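Local coordinates for protein MdbA (Actinomyces oris, PDB 4Z7X) that acts as a thiol-disulfide oxidoreductase, part of a disulfide bond-forming machine linked to sortase-mediated pilus assembly, at residues Q79-L84 with I90-H95; C97-Q102 with E194-V199; T105-N110 with M146-L151; H127-E132 with A155-V160; S135-I138 with N142-N145. All blocks are in the same frame, centred on the assembly; numbering follows the deposited sequence.

Contact 1 of 5, residues Q79-L84 with I90-H95; sequences QEINQL and ITLALH
Helix residues Ile-81 and Leu-84 lie against Ile-90, just before the next strand, and Leu-92 within it, with the backbones closest at Leu-84 and Ile-90, whose CA atoms are 5.9 Å apart, and wider at Ile-81 and Leu-92, where the CA separation is 8.1 Å. The two segments belong to the second half of a beta-alpha-beta unit of the thioredoxin fold, in which strand 58-63 leads into helix 68-86 and then into strand 91-96. All four touching residues are buried, and no hydrogen bond crosses the interface, so between these two segments the contact is apolar packing; Glu-80 of the same helix is bonded elsewhere, to Thr-218 and Leu-217.

Two pairs carry the contact. At the narrow end the base of Leu-84 is used: its CB lies 3.8 Å from Ile-90 CG1 and 3.9 Å from Ile-90 CD1, so the CG1-CD1 branch passes alongside Leu-84 CB. With chi1 at 62°, Ile-90 CG1 stands between its own backbone N and carbonyl carbon, and from there the extended CG1-CD1 branch (chi2 176°) runs to the helix.

Strand 58-63 and helix 123-140 add neighbours to the same cluster. Ile-81 and Leu-92 also rest on Ile-61 of that strand, while Leu-124 of the helix packs against Leu-92. Backbone bonds from Thr-91 and Ala-93 tie segment 90-95 to strand 58-63. At the wide end of the contact the side chains of Ile-81 and Leu-92 cross at about a right angle, Ile-81 CG2 lying 3.8 Å from Leu-92 CD2.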
# COMPACT_ATOMS: atom_id res chain seq x y z
N GLN A 79 10.93 -1.47 -7.60
CA GLN A 79 12.18 -0.74 -7.79
C GLN A 79 11.90 0.62 -8.43
O GLN A 79 12.41 1.66 -7.96
CB GLN A 79 13.12 -1.56 -8.66
CG GLN A 79 14.47 -0.93 -8.75
CD GLN A 79 15.26 -1.01 -7.45
OE1 GLN A 79 15.02 -1.85 -6.54
NE2 GLN A 79 16.21 -0.10 -7.34
N GLU A 80 11.08 0.65 -9.47
CA GLU A 80 10.84 1.94 -10.16
C GLU A 80 9.92 2.87 -9.36
O GLU A 80 10.04 4.07 -9.45
CB GLU A 80 10.31 1.76 -11.59
CG GLU A 80 8.90 1.22 -11.74
CD GLU A 80 8.40 1.35 -13.16
OE1 GLU A 80 7.49 0.58 -13.54
OE2 GLU A 80 8.90 2.23 -13.92
N ILE A 81 8.99 2.31 -8.59
CA ILE A 81 8.18 3.16 -7.73
C ILE A 81 9.08 3.85 -6.70
O ILE A 81 8.96 5.06 -6.44
CB ILE A 81 7.08 2.36 -7.04
CG1 ILE A 81 6.06 1.96 -8.10
CG2 ILE A 81 6.48 3.16 -5.89
CD1 ILE A 81 4.97 1.02 -7.65
N ASN A 82 9.96 3.08 -6.05
CA ASN A 82 10.92 3.67 -5.11
C ASN A 82 11.80 4.71 -5.79
O ASN A 82 12.12 5.76 -5.19
CB ASN A 82 11.78 2.60 -4.47
CG ASN A 82 11.00 1.80 -3.44
OD1 ASN A 82 9.95 2.24 -2.99
ND2 ASN A 82 11.48 0.63 -3.08
N GLN A 83 12.20 4.44 -7.06
CA GLN A 83 13.04 5.38 -7.79
C GLN A 83 12.29 6.65 -8.11
O GLN A 83 12.84 7.73 -7.94
CB GLN A 83 13.61 4.75 -9.03
CG GLN A 83 14.68 5.58 -9.64
CD GLN A 83 15.90 5.71 -8.76
OE1 GLN A 83 16.35 4.73 -8.15
NE2 GLN A 83 16.44 6.92 -8.70
N LEU A 84 11.06 6.52 -8.62
CA LEU A 84 10.24 7.69 -8.89
C LEU A 84 10.06 8.53 -7.65
O LEU A 84 10.08 9.75 -7.72
CB LEU A 84 8.89 7.27 -9.46
CG LEU A 84 8.96 6.75 -10.89
CD1 LEU A 84 7.71 5.90 -11.15
CD2 LEU A 84 9.14 7.85 -11.98
N ILE A 90 6.76 11.37 -8.49
CA ILE A 90 5.37 11.03 -8.17
C ILE A 90 5.07 11.30 -6.69
O ILE A 90 5.98 11.32 -5.85
CB ILE A 90 5.03 9.55 -8.43
CG1 ILE A 90 5.86 8.59 -7.56
CG2 ILE A 90 5.18 9.20 -9.91
CD1 ILE A 90 5.44 7.13 -7.74
N THR A 91 3.79 11.44 -6.41
CA THR A 91 3.24 11.27 -5.08
C THR A 91 2.54 9.90 -5.11
O THR A 91 1.68 9.68 -5.93
CB THR A 91 2.20 12.35 -4.82
OG1 THR A 91 2.83 13.63 -4.80
CG2 THR A 91 1.49 12.11 -3.52
N LEU A 92 2.98 8.98 -4.27
CA LEU A 92 2.42 7.62 -4.23
C LEU A 92 1.30 7.57 -3.21
O LEU A 92 1.50 7.93 -2.04
CB LEU A 92 3.51 6.60 -3.89
CG LEU A 92 3.04 5.15 -3.78
CD1 LEU A 92 2.61 4.61 -5.14
CD2 LEU A 92 4.10 4.24 -3.19
N ALA A 93 0.15 7.07 -3.64
CA ALA A 93 -0.95 6.86 -2.71
C ALA A 93 -1.39 5.40 -2.76
O ALA A 93 -1.74 4.88 -3.83
CB ALA A 93 -2.13 7.76 -3.06
N LEU A 94 -1.31 4.73 -1.61
CA LEU A 94 -1.62 3.31 -1.49
C LEU A 94 -2.98 3.16 -0.85
O LEU A 94 -3.21 3.72 0.20
CB LEU A 94 -0.56 2.57 -0.67
CG LEU A 94 0.84 2.54 -1.28
CD1 LEU A 94 1.83 1.84 -0.37
CD2 LEU A 94 0.85 1.91 -2.63
N HIS A 95 -3.86 2.42 -1.54
CA HIS A 95 -5.26 2.27 -1.13
C HIS A 95 -5.56 0.79 -0.85
O HIS A 95 -5.72 0.02 -1.79
CB HIS A 95 -6.23 2.74 -2.21
CG HIS A 95 -6.10 4.17 -2.62
ND1 HIS A 95 -7.06 5.12 -2.33
CD2 HIS A 95 -5.15 4.81 -3.35
CE1 HIS A 95 -6.71 6.28 -2.86
NE2 HIS A 95 -5.56 6.11 -3.50

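Contact 2 of 5, residues C97-Q102 with E194-V199; sequences CKLLQQ and EGTPTV
The loop that carries the cis-proline of the thioredoxin fold is one partner here: Thr-196, which precedes the cis peptide bond of Pro-197, meets Cys-97, and Gly-195 and Thr-196 together meet Leu-99. Thr-196 also touches Cys-67 and Cys-70, a CxxC pair at a helix start that is consistent with the redox site of this family.

One methyl group of the threonine serves both neighbours. Thr-196 CG2 lies 3.8 Å from Cys-97 SG and 4.1 Å from Leu-99 CD2. Chi1 of 53° sets this CG2 anti to the carbonyl carbon, where it faces both Cys-97 and Leu-99. Leu-99 applies a single methyl to the loop backbone, with CD2 3.9 Å from Gly-195 CA and 4.0 Å from Thr-196 N. No hydrogen bond bridges the two segments.

Each segment is braced internally instead. Lys-98 to Gln-101 form a type I beta turn, closed by Gln-101 N to Lys-98 O. In segment 194-199, Thr-198 OG1 donates to Gly-195 O at 2.7 Å, tilted 34° from the carbonyl plane, and so spans the cis-proline.

Helix 178-190 flanks segment 97-102, with Phe-188 against both Cys-97 and Leu-99, whereas at the end of strand 58-63 backbone bonds join Thr-198 to Tyr-62 and Cys-97 to Phe-63.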
# COMPACT_ATOMS: atom_id res chain seq x y z
N CYS A 97 -7.58 -2.63 0.34
CA CYS A 97 -8.89 -3.23 0.53
C CYS A 97 -8.82 -4.72 0.80
O CYS A 97 -7.75 -5.31 0.80
CB CYS A 97 -9.78 -2.91 -0.69
SG CYS A 97 -9.32 -3.83 -2.17
N LYS A 98 -9.97 -5.32 1.05
CA LYS A 98 -10.09 -6.74 1.33
C LYS A 98 -11.06 -7.36 0.33
O LYS A 98 -11.95 -8.15 0.70
CB LYS A 98 -10.54 -6.93 2.79
CG LYS A 98 -10.46 -8.35 3.34
CD LYS A 98 -10.65 -8.38 4.87
CE LYS A 98 -10.87 -9.79 5.39
NZ LYS A 98 -11.20 -9.86 6.84
N LEU A 99 -10.88 -7.04 -0.95
CA LEU A 99 -11.79 -7.51 -1.98
C LEU A 99 -11.95 -9.03 -1.99
O LEU A 99 -13.03 -9.54 -2.19
CB LEU A 99 -11.28 -7.02 -3.34
CG LEU A 99 -12.13 -7.36 -4.55
CD1 LEU A 99 -13.51 -6.71 -4.42
CD2 LEU A 99 -11.45 -6.89 -5.80
N LEU A 100 -10.85 -9.75 -1.77
CA LEU A 100 -10.86 -11.20 -1.88
C LEU A 100 -11.33 -11.91 -0.61
O LEU A 100 -11.38 -13.14 -0.56
CB LEU A 100 -9.48 -11.67 -2.34
CG LEU A 100 -9.14 -11.24 -3.74
CD1 LEU A 100 -7.72 -11.68 -4.02
CD2 LEU A 100 -10.09 -11.81 -4.80
N GLN A 101 -11.66 -11.15 0.42
CA GLN A 101 -12.30 -11.67 1.63
C GLN A 101 -11.45 -12.66 2.40
O GLN A 101 -11.98 -13.51 3.10
CB GLN A 101 -13.66 -12.31 1.31
CG GLN A 101 -14.53 -11.47 0.41
CD GLN A 101 -15.14 -10.32 1.12
OE1 GLN A 101 -15.68 -10.46 2.20
NE2 GLN A 101 -15.11 -9.16 0.49
N GLN A 102 -10.13 -12.54 2.28
CA GLN A 102 -9.19 -13.44 2.95
C GLN A 102 -8.71 -12.85 4.27
O GLN A 102 -8.28 -11.69 4.30
CB GLN A 102 -7.97 -13.69 2.06
CG GLN A 102 -8.31 -14.54 0.83
CD GLN A 102 -8.54 -16.00 1.19
OE1 GLN A 102 -8.13 -16.48 2.27
NE2 GLN A 102 -9.10 -16.74 0.27
N GLU A 194 -13.57 -2.27 -9.94
CA GLU A 194 -13.97 -3.59 -10.42
C GLU A 194 -13.04 -4.73 -10.01
O GLU A 194 -13.47 -5.89 -10.01
CB GLU A 194 -14.16 -3.53 -11.93
CG GLU A 194 -15.02 -2.32 -12.33
CD GLU A 194 -15.64 -2.41 -13.71
OE1 GLU A 194 -16.75 -1.83 -13.89
OE2 GLU A 194 -15.04 -3.05 -14.61
N GLY A 195 -11.80 -4.43 -9.72
CA GLY A 195 -10.84 -5.44 -9.34
C GLY A 195 -9.57 -4.85 -8.77
O GLY A 195 -9.44 -3.62 -8.66
N THR A 196 -8.63 -5.73 -8.44
CA THR A 196 -7.31 -5.30 -7.97
C THR A 196 -6.18 -5.97 -8.80
O THR A 196 -6.34 -7.07 -9.31
CB THR A 196 -7.04 -5.63 -6.49
OG1 THR A 196 -7.29 -7.01 -6.26
CG2 THR A 196 -7.95 -4.82 -5.60
N PRO A 197 -5.06 -5.28 -9.00
CA PRO A 197 -4.91 -3.86 -8.71
C PRO A 197 -5.74 -2.97 -9.63
O PRO A 197 -6.14 -3.40 -10.70
CB PRO A 197 -3.42 -3.62 -8.95
CG PRO A 197 -3.03 -4.63 -9.95
CD PRO A 197 -3.89 -5.83 -9.74
N THR A 198 -6.01 -1.74 -9.18
CA THR A 198 -6.52 -0.68 -10.03
C THR A 198 -5.55 0.48 -9.84
O THR A 198 -5.21 0.81 -8.70
CB THR A 198 -7.97 -0.25 -9.70
OG1 THR A 198 -8.87 -1.34 -9.94
CG2 THR A 198 -8.36 0.92 -10.56
N VAL A 199 -5.11 1.07 -10.93
CA VAL A 199 -4.11 2.15 -10.89
C VAL A 199 -4.64 3.39 -11.61
O VAL A 199 -5.21 3.32 -12.71
CB VAL A 199 -2.79 1.64 -11.54
CG1 VAL A 199 -1.72 2.71 -11.58
CG2 VAL A 199 -2.24 0.43 -10.77

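Contact 3 of 5, residues T105-N110 with M146-L151; sequences TSVVMN and MTVEGL
Val-107 and Leu-151 make the tight part of this helix-to-helix contact: Val-107 CG1 lies 3.6 Å from Leu-151 CD1. The same leucine methyl reaches the backbone of helix 103-118, 4.0 Å from both Val-107 O and Val-108 CA. Leu-151 CD1 therefore sits against the helix surface between two successive valines. Its chi1 of -68° sets CG anti to the carbonyl carbon, and CD1 reaches Val-107 from there.

Packing is looser toward Val-148, which meets the same Val-107 methyl. There Val-148 CG2 is 4.2 Å from Val-107 CG1, the two side chains crossing near a right angle, and both residues are only partly covered from solvent. Val-172 of helix 168-174 touches both of these valines. Val-108, by contrast, is buried, and Ala-130 of helix 123-140 packs against it.

Polar groups bond within their own segment or to residues elsewhere, not across the contact. Thr-147 is the N-cap of helix 148-157, its OG1 accepting from Gly-150 N at 2.9 Å with an N-H...O angle of 154°. Ser-106 O takes two donors, Asn-110 N and Asn-110 ND2, from opposite faces of its carbonyl plane, and the ND2 bond is 2.9 Å long. Asn-110 also bonds to Tyr-177 N and Asp-175 OD1.

With methyl groups on both sides and no hydrogen bond or salt bridge between the segments, the association here rests on apolar burial and shape, while the hydrogen bonds described lie within each segment or lead elsewhere.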
# COMPACT_ATOMS: atom_id res chain seq x y z
N THR A 105 -5.43 -10.78 4.69
CA THR A 105 -5.44 -9.35 4.50
C THR A 105 -5.60 -8.60 5.82
O THR A 105 -4.91 -7.59 6.02
CB THR A 105 -6.52 -8.96 3.48
OG1 THR A 105 -6.23 -9.64 2.26
CG2 THR A 105 -6.60 -7.45 3.27
N SER A 106 -6.49 -9.08 6.70
CA SER A 106 -6.62 -8.44 8.00
C SER A 106 -5.35 -8.61 8.85
O SER A 106 -4.98 -7.73 9.60
CB SER A 106 -7.83 -8.96 8.78
OG SER A 106 -9.05 -8.55 8.16
N VAL A 107 -4.73 -9.78 8.77
CA VAL A 107 -3.50 -10.02 9.52
C VAL A 107 -2.44 -9.00 9.09
O VAL A 107 -1.84 -8.30 9.93
CB VAL A 107 -3.01 -11.45 9.36
CG1 VAL A 107 -1.68 -11.66 10.06
CG2 VAL A 107 -4.06 -12.42 9.92
N VAL A 108 -2.22 -8.92 7.78
CA VAL A 108 -1.23 -7.98 7.25
C VAL A 108 -1.61 -6.54 7.58
O VAL A 108 -0.73 -5.77 8.01
CB VAL A 108 -1.00 -8.11 5.74
CG1 VAL A 108 0.06 -7.12 5.29
CG2 VAL A 108 -0.59 -9.51 5.36
N MSE A 109 -2.89 -6.17 7.40
CA MSE A 109 -3.28 -4.79 7.69
C MSE A 109 -3.08 -4.42 9.16
O MSE A 109 -2.72 -3.29 9.49
CB MSE A 109 -4.68 -4.45 7.15
CG MSE A 109 -4.61 -4.37 5.64
SE MSE A 109 -6.32 -3.85 4.84
CE MSE A 109 -6.42 -2.06 5.58
N ASN A 110 -3.33 -5.34 10.07
CA ASN A 110 -3.08 -5.04 11.46
C ASN A 110 -1.60 -4.82 11.75
O ASN A 110 -1.24 -3.91 12.49
CB ASN A 110 -3.68 -6.15 12.34
CG ASN A 110 -5.14 -5.89 12.62
OD1 ASN A 110 -5.45 -4.93 13.30
ND2 ASN A 110 -6.05 -6.72 12.11
N MSE A 146 2.96 -17.40 6.25
CA MSE A 146 1.73 -16.57 6.19
C MSE A 146 1.06 -16.52 7.55
O MSE A 146 -0.07 -17.02 7.76
CB MSE A 146 0.82 -17.05 5.08
CG MSE A 146 1.53 -16.84 3.75
SE MSE A 146 0.33 -17.29 2.28
CE MSE A 146 -0.88 -15.76 2.39
N THR A 147 1.82 -15.99 8.52
CA THR A 147 1.44 -15.95 9.91
C THR A 147 1.93 -14.66 10.52
O THR A 147 2.74 -13.95 9.91
CB THR A 147 2.14 -17.09 10.66
OG1 THR A 147 3.55 -16.92 10.58
CG2 THR A 147 1.76 -18.46 10.11
N VAL A 148 1.49 -14.37 11.75
CA VAL A 148 2.06 -13.27 12.51
C VAL A 148 3.60 -13.41 12.64
O VAL A 148 4.34 -12.45 12.45
CB VAL A 148 1.41 -13.13 13.92
CG1 VAL A 148 2.13 -12.08 14.74
CG2 VAL A 148 -0.03 -12.77 13.74
N GLU A 149 4.06 -14.63 12.91
CA GLU A 149 5.47 -14.87 13.10
C GLU A 149 6.25 -14.59 11.82
O GLU A 149 7.33 -14.02 11.87
CB GLU A 149 5.68 -16.32 13.57
CG GLU A 149 5.11 -16.56 14.97
CD GLU A 149 3.57 -16.53 15.12
OE1 GLU A 149 2.83 -16.99 14.21
OE2 GLU A 149 3.09 -16.06 16.21
N GLY A 150 5.64 -14.90 10.67
CA GLY A 150 6.20 -14.60 9.37
C GLY A 150 6.30 -13.10 9.15
O GLY A 150 7.26 -12.61 8.59
N LEU A 151 5.27 -12.37 9.56
CA LEU A 151 5.34 -10.90 9.45
C LEU A 151 6.35 -10.28 10.39
O LEU A 151 6.95 -9.29 10.05
CB LEU A 151 3.97 -10.26 9.69
CG LEU A 151 2.93 -10.54 8.58
CD1 LEU A 151 1.52 -10.29 9.06
CD2 LEU A 151 3.29 -9.73 7.32

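Contact 4 of 5, residues H127-E132 with A155-V160; sequences HNAAFE and AAKVNV
The carboxylate of Glu-132 is met from above its plane, not at an edge: in one of two conformers of each side chain, Lys-157 NZ lies 75° out of that plane and 2.6 Å from Glu-132 OE1, in a salt bridge. So short an approach from that direction leaves the details of this conformer doubtful. Farther back on helix 123-140, the His-127 ring has Phe-131 CD2 over one face, 3.9 Å above the plane and offset to the rim, while His-127 NE2 lies in plane at the edge of the phenylalanine ring. Both rings are buried in the thioredoxin fold, where Tyr-65 touches both and is bonded through its OH to His-127 ND1.

The opposing segment is the end of helix 148-157, closed by a Schellman motif: Val-160 N bonds to Ala-155 O and Asn-159 N to Ala-156 O, with Asn-159 at positive phi. Val-158, the first residue to leave the helical conformation, packs its CG1 4.0 Å from Ala-129 CB.

The lysine path belongs to the same doubtful conformer. In it a bend at chi3 (68°) turns the chain end across Ala-129, with Lys-157 CE 4.0 Å from Ala-129 CB, and a water accepts from Lys-157 NZ. That water also donates to the backbone, 2.9 Å from Ala-129 O.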
# COMPACT_ATOMS: atom_id res chain seq x y z
N HIS A 127 5.63 -2.98 3.39
CA HIS A 127 4.62 -3.25 2.37
C HIS A 127 5.15 -4.24 1.34
O HIS A 127 4.51 -5.24 1.01
CB HIS A 127 4.25 -1.93 1.68
CG HIS A 127 3.26 -2.05 0.57
ND1 HIS A 127 1.92 -2.22 0.79
CD2 HIS A 127 3.43 -1.95 -0.76
CE1 HIS A 127 1.30 -2.25 -0.37
NE2 HIS A 127 2.20 -2.08 -1.33
N ASN A 128 6.32 -3.93 0.82
CA ASN A 128 6.98 -4.84 -0.11
C ASN A 128 7.22 -6.21 0.49
O ASN A 128 7.03 -7.26 -0.19
CB ASN A 128 8.31 -4.26 -0.58
CG ASN A 128 9.03 -5.20 -1.50
OD1 ASN A 128 8.65 -5.35 -2.67
ND2 ASN A 128 10.05 -5.88 -1.00
N ALA A 129 7.72 -6.24 1.72
CA ALA A 129 8.05 -7.50 2.33
C ALA A 129 6.83 -8.38 2.56
O ALA A 129 6.92 -9.61 2.44
CB ALA A 129 8.85 -7.28 3.61
N ALA A 130 5.69 -7.77 2.88
CA ALA A 130 4.47 -8.54 3.12
C ALA A 130 4.00 -9.14 1.81
O ALA A 130 3.55 -10.27 1.78
CB ALA A 130 3.39 -7.65 3.69
N PHE A 131 4.12 -8.39 0.72
CA PHE A 131 3.79 -8.97 -0.58
C PHE A 131 4.78 -10.06 -0.97
O PHE A 131 4.40 -11.02 -1.62
CB PHE A 131 3.73 -7.90 -1.66
CG PHE A 131 2.34 -7.36 -1.90
CD1 PHE A 131 1.32 -8.22 -2.23
CD2 PHE A 131 2.02 -6.02 -1.71
CE1 PHE A 131 0.04 -7.76 -2.47
CE2 PHE A 131 0.75 -5.55 -1.99
CZ PHE A 131 -0.25 -6.43 -2.35
N GLU A 132 6.04 -9.93 -0.59
CA GLU A 132 7.06 -10.94 -0.89
C GLU A 132 6.71 -12.27 -0.24
O GLU A 132 6.94 -13.34 -0.79
CB GLU A 132 8.44 -10.43 -0.41
CG GLU A 132 9.63 -11.33 -0.74
CD GLU A 132 10.95 -10.57 -0.65
OE1 GLU A 132 10.94 -9.34 -0.40
OE2 GLU A 132 12.00 -11.21 -0.79
N ALA A 155 9.34 -8.01 9.11
CA ALA A 155 9.66 -6.77 9.73
C ALA A 155 11.15 -6.71 10.13
O ALA A 155 11.80 -5.70 9.89
CB ALA A 155 8.79 -6.58 10.93
N ALA A 156 11.70 -7.81 10.62
CA ALA A 156 13.12 -7.84 10.94
C ALA A 156 13.96 -7.68 9.68
O ALA A 156 14.97 -6.98 9.70
CB ALA A 156 13.48 -9.14 11.64
N LYS A 157 13.53 -8.33 8.60
CA LYS A 157 14.25 -8.25 7.31
C LYS A 157 14.41 -6.79 6.85
O LYS A 157 15.42 -6.44 6.25
CB LYS A 157 13.54 -9.08 6.22
CG LYS A 157 14.22 -9.05 4.85
CD LYS A 157 13.54 -9.94 3.80
CE LYS A 157 12.16 -9.44 3.40
NZ LYS A 157 11.65 -9.94 2.08
N VAL A 158 13.39 -5.96 7.11
CA VAL A 158 13.45 -4.55 6.73
C VAL A 158 13.76 -3.63 7.89
O VAL A 158 13.64 -2.46 7.78
CB VAL A 158 12.17 -4.10 5.96
CG1 VAL A 158 11.90 -5.05 4.79
CG2 VAL A 158 10.96 -3.98 6.87
N ASN A 159 14.22 -4.21 8.98
CA ASN A 159 14.72 -3.48 10.15
C ASN A 159 13.69 -2.55 10.80
O ASN A 159 14.02 -1.47 11.33
CB ASN A 159 16.02 -2.78 9.80
CG ASN A 159 17.06 -3.74 9.26
OD1 ASN A 159 17.43 -4.75 9.93
ND2 ASN A 159 17.50 -3.48 8.06
N VAL A 160 12.43 -3.02 10.87
CA VAL A 160 11.51 -2.48 11.82
C VAL A 160 12.09 -2.76 13.23
O VAL A 160 12.60 -3.84 13.48
CB VAL A 160 10.14 -3.14 11.66
CG1 VAL A 160 9.19 -2.83 12.81
CG2 VAL A 160 9.49 -2.80 10.33
O HOH W 1 9.45 -10.91 3.00

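Contact 5 of 5, residues S135-I138 with N142-N145; sequences SQAI and NQSN
Ala-137, on the last turns of helix 123-140, places its methyl over the backbone of the loop that follows: Ala-137 CB lies 3.6 Å from Asn-142 O. The backbones come closest at the next loop residue, where Ala-137 CA and Gln-143 CA are 5.1 Å apart. The carbonyl of Asn-142 is also approached by the alanine backbone. Ala-137 CA is 3.6 Å from Asn-142 O in a CA-H...O contact with an angle of 138° at the hydrogen, a bent and presumably slight attraction. No conventional hydrogen bond links the two segments.

Gln-143 supplies the other edge of this small overlap. Its CG comes to 4.2 Å from Ala-137 CB, while the rest of the chain extends onward from there, so it is the aliphatic base and not the amide that meets the alanine. Both Asn-142 and Gln-143 are exposed, and the contact lies on the protein surface.

The loop also folds back through bonds to the helix end. Thr-140 OG1 bonds to both Asn-142 N and Gln-136 O, linking the loop at Asn-142 to Gln-136, one turn earlier in the helix.

Within the loop, Asn-142 OD1 holds two donors from the same residue. Ser-144 OG reaches it at 2.7 Å, in the carbonyl plane and on a lone pair; Ser-144 N reaches it at 3.0 Å, tilted 35° from that plane. The bond from the backbone N two residues on defines an Asx turn, lying in the connection between helix 123-140 and helix 148-157.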
# COMPACT_ATOMS: atom_id res chain seq x y z
N SER A 135 4.12 -13.74 -2.53
CA SER A 135 4.74 -14.20 -3.76
C SER A 135 5.52 -15.50 -3.56
O SER A 135 5.46 -16.41 -4.37
CB SER A 135 5.68 -13.14 -4.34
OG SER A 135 4.97 -12.04 -4.78
N GLN A 136 6.28 -15.58 -2.49
CA GLN A 136 7.06 -16.78 -2.27
C GLN A 136 6.09 -17.98 -2.04
O GLN A 136 6.33 -19.12 -2.53
CB GLN A 136 8.04 -16.58 -1.11
CG GLN A 136 9.22 -15.68 -1.49
CD GLN A 136 10.07 -16.27 -2.62
OE1 GLN A 136 10.55 -17.40 -2.53
NE2 GLN A 136 10.24 -15.51 -3.68
N ALA A 137 4.99 -17.75 -1.32
CA ALA A 137 4.03 -18.85 -1.09
C ALA A 137 3.38 -19.35 -2.38
O ALA A 137 3.16 -20.53 -2.53
CB ALA A 137 2.96 -18.47 -0.04
N ILE A 138 3.04 -18.43 -3.29
CA ILE A 138 2.45 -18.78 -4.58
C ILE A 138 3.38 -19.69 -5.36
O ILE A 138 2.95 -20.66 -5.99
CB ILE A 138 2.18 -17.50 -5.44
CG1 ILE A 138 1.02 -16.70 -4.90
CG2 ILE A 138 1.84 -17.85 -6.89
CD1 ILE A 138 1.05 -15.27 -5.40
N ASN A 142 4.66 -23.21 -0.11
CA ASN A 142 5.04 -23.25 1.28
C ASN A 142 4.40 -22.00 1.90
O ASN A 142 4.88 -20.89 1.74
CB ASN A 142 6.55 -23.19 1.39
CG ASN A 142 7.03 -22.95 2.83
OD1 ASN A 142 6.22 -22.98 3.82
ND2 ASN A 142 8.33 -22.68 2.95
N GLN A 143 3.28 -22.22 2.57
CA GLN A 143 2.53 -21.13 3.20
C GLN A 143 2.89 -20.90 4.65
O GLN A 143 2.22 -20.11 5.33
CB GLN A 143 1.02 -21.40 3.08
CG GLN A 143 0.51 -21.43 1.65
CD GLN A 143 -1.01 -21.49 1.54
OE1 GLN A 143 -1.71 -20.72 2.17
NE2 GLN A 143 -1.52 -22.38 0.70
N SER A 144 4.00 -21.50 5.11
CA SER A 144 4.30 -21.51 6.55
C SER A 144 4.60 -20.14 7.17
O SER A 144 4.55 -19.99 8.39
CB SER A 144 5.46 -22.50 6.87
OG SER A 144 6.70 -22.09 6.31
N ASN A 145 5.00 -19.18 6.33
CA ASN A 145 5.30 -17.82 6.77
C ASN A 145 4.11 -16.88 6.69
O ASN A 145 4.24 -15.68 7.02
CB ASN A 145 6.41 -17.22 5.91
CG ASN A 145 7.68 -17.98 6.01
OD1 ASN A 145 8.15 -18.28 7.12
ND2 ASN A 145 8.23 -18.35 4.87

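How the contacts relate
Contacts 1 and 2 both reach the central sheet, their centres 19 Å apart. Contacts 3, 4 and 5 are nested in the chain loop that contact 2 closes, and contacts 3 and 4 cross along the chain. Leu-94 CD1 of contact 1 lies 4.0 Å from His-127 NE2 of contact 4. Contact 2 meets contact 3 by a probable hydrogen bond, Lys-98 NZ to Ser-106 OG. Val-108 CG1 and Ala-130 CB join contacts 3 and 4; Met-146 SE of contact 3 lies 3.7 Å from Ala-137 CB of contact 5. At contact 2 Thr-196 touches Cys-67 and Cys-70, the probable redox pair. The bound cyclohexylamino sulfonate lies about 8 Å from the Leu-92 side chain.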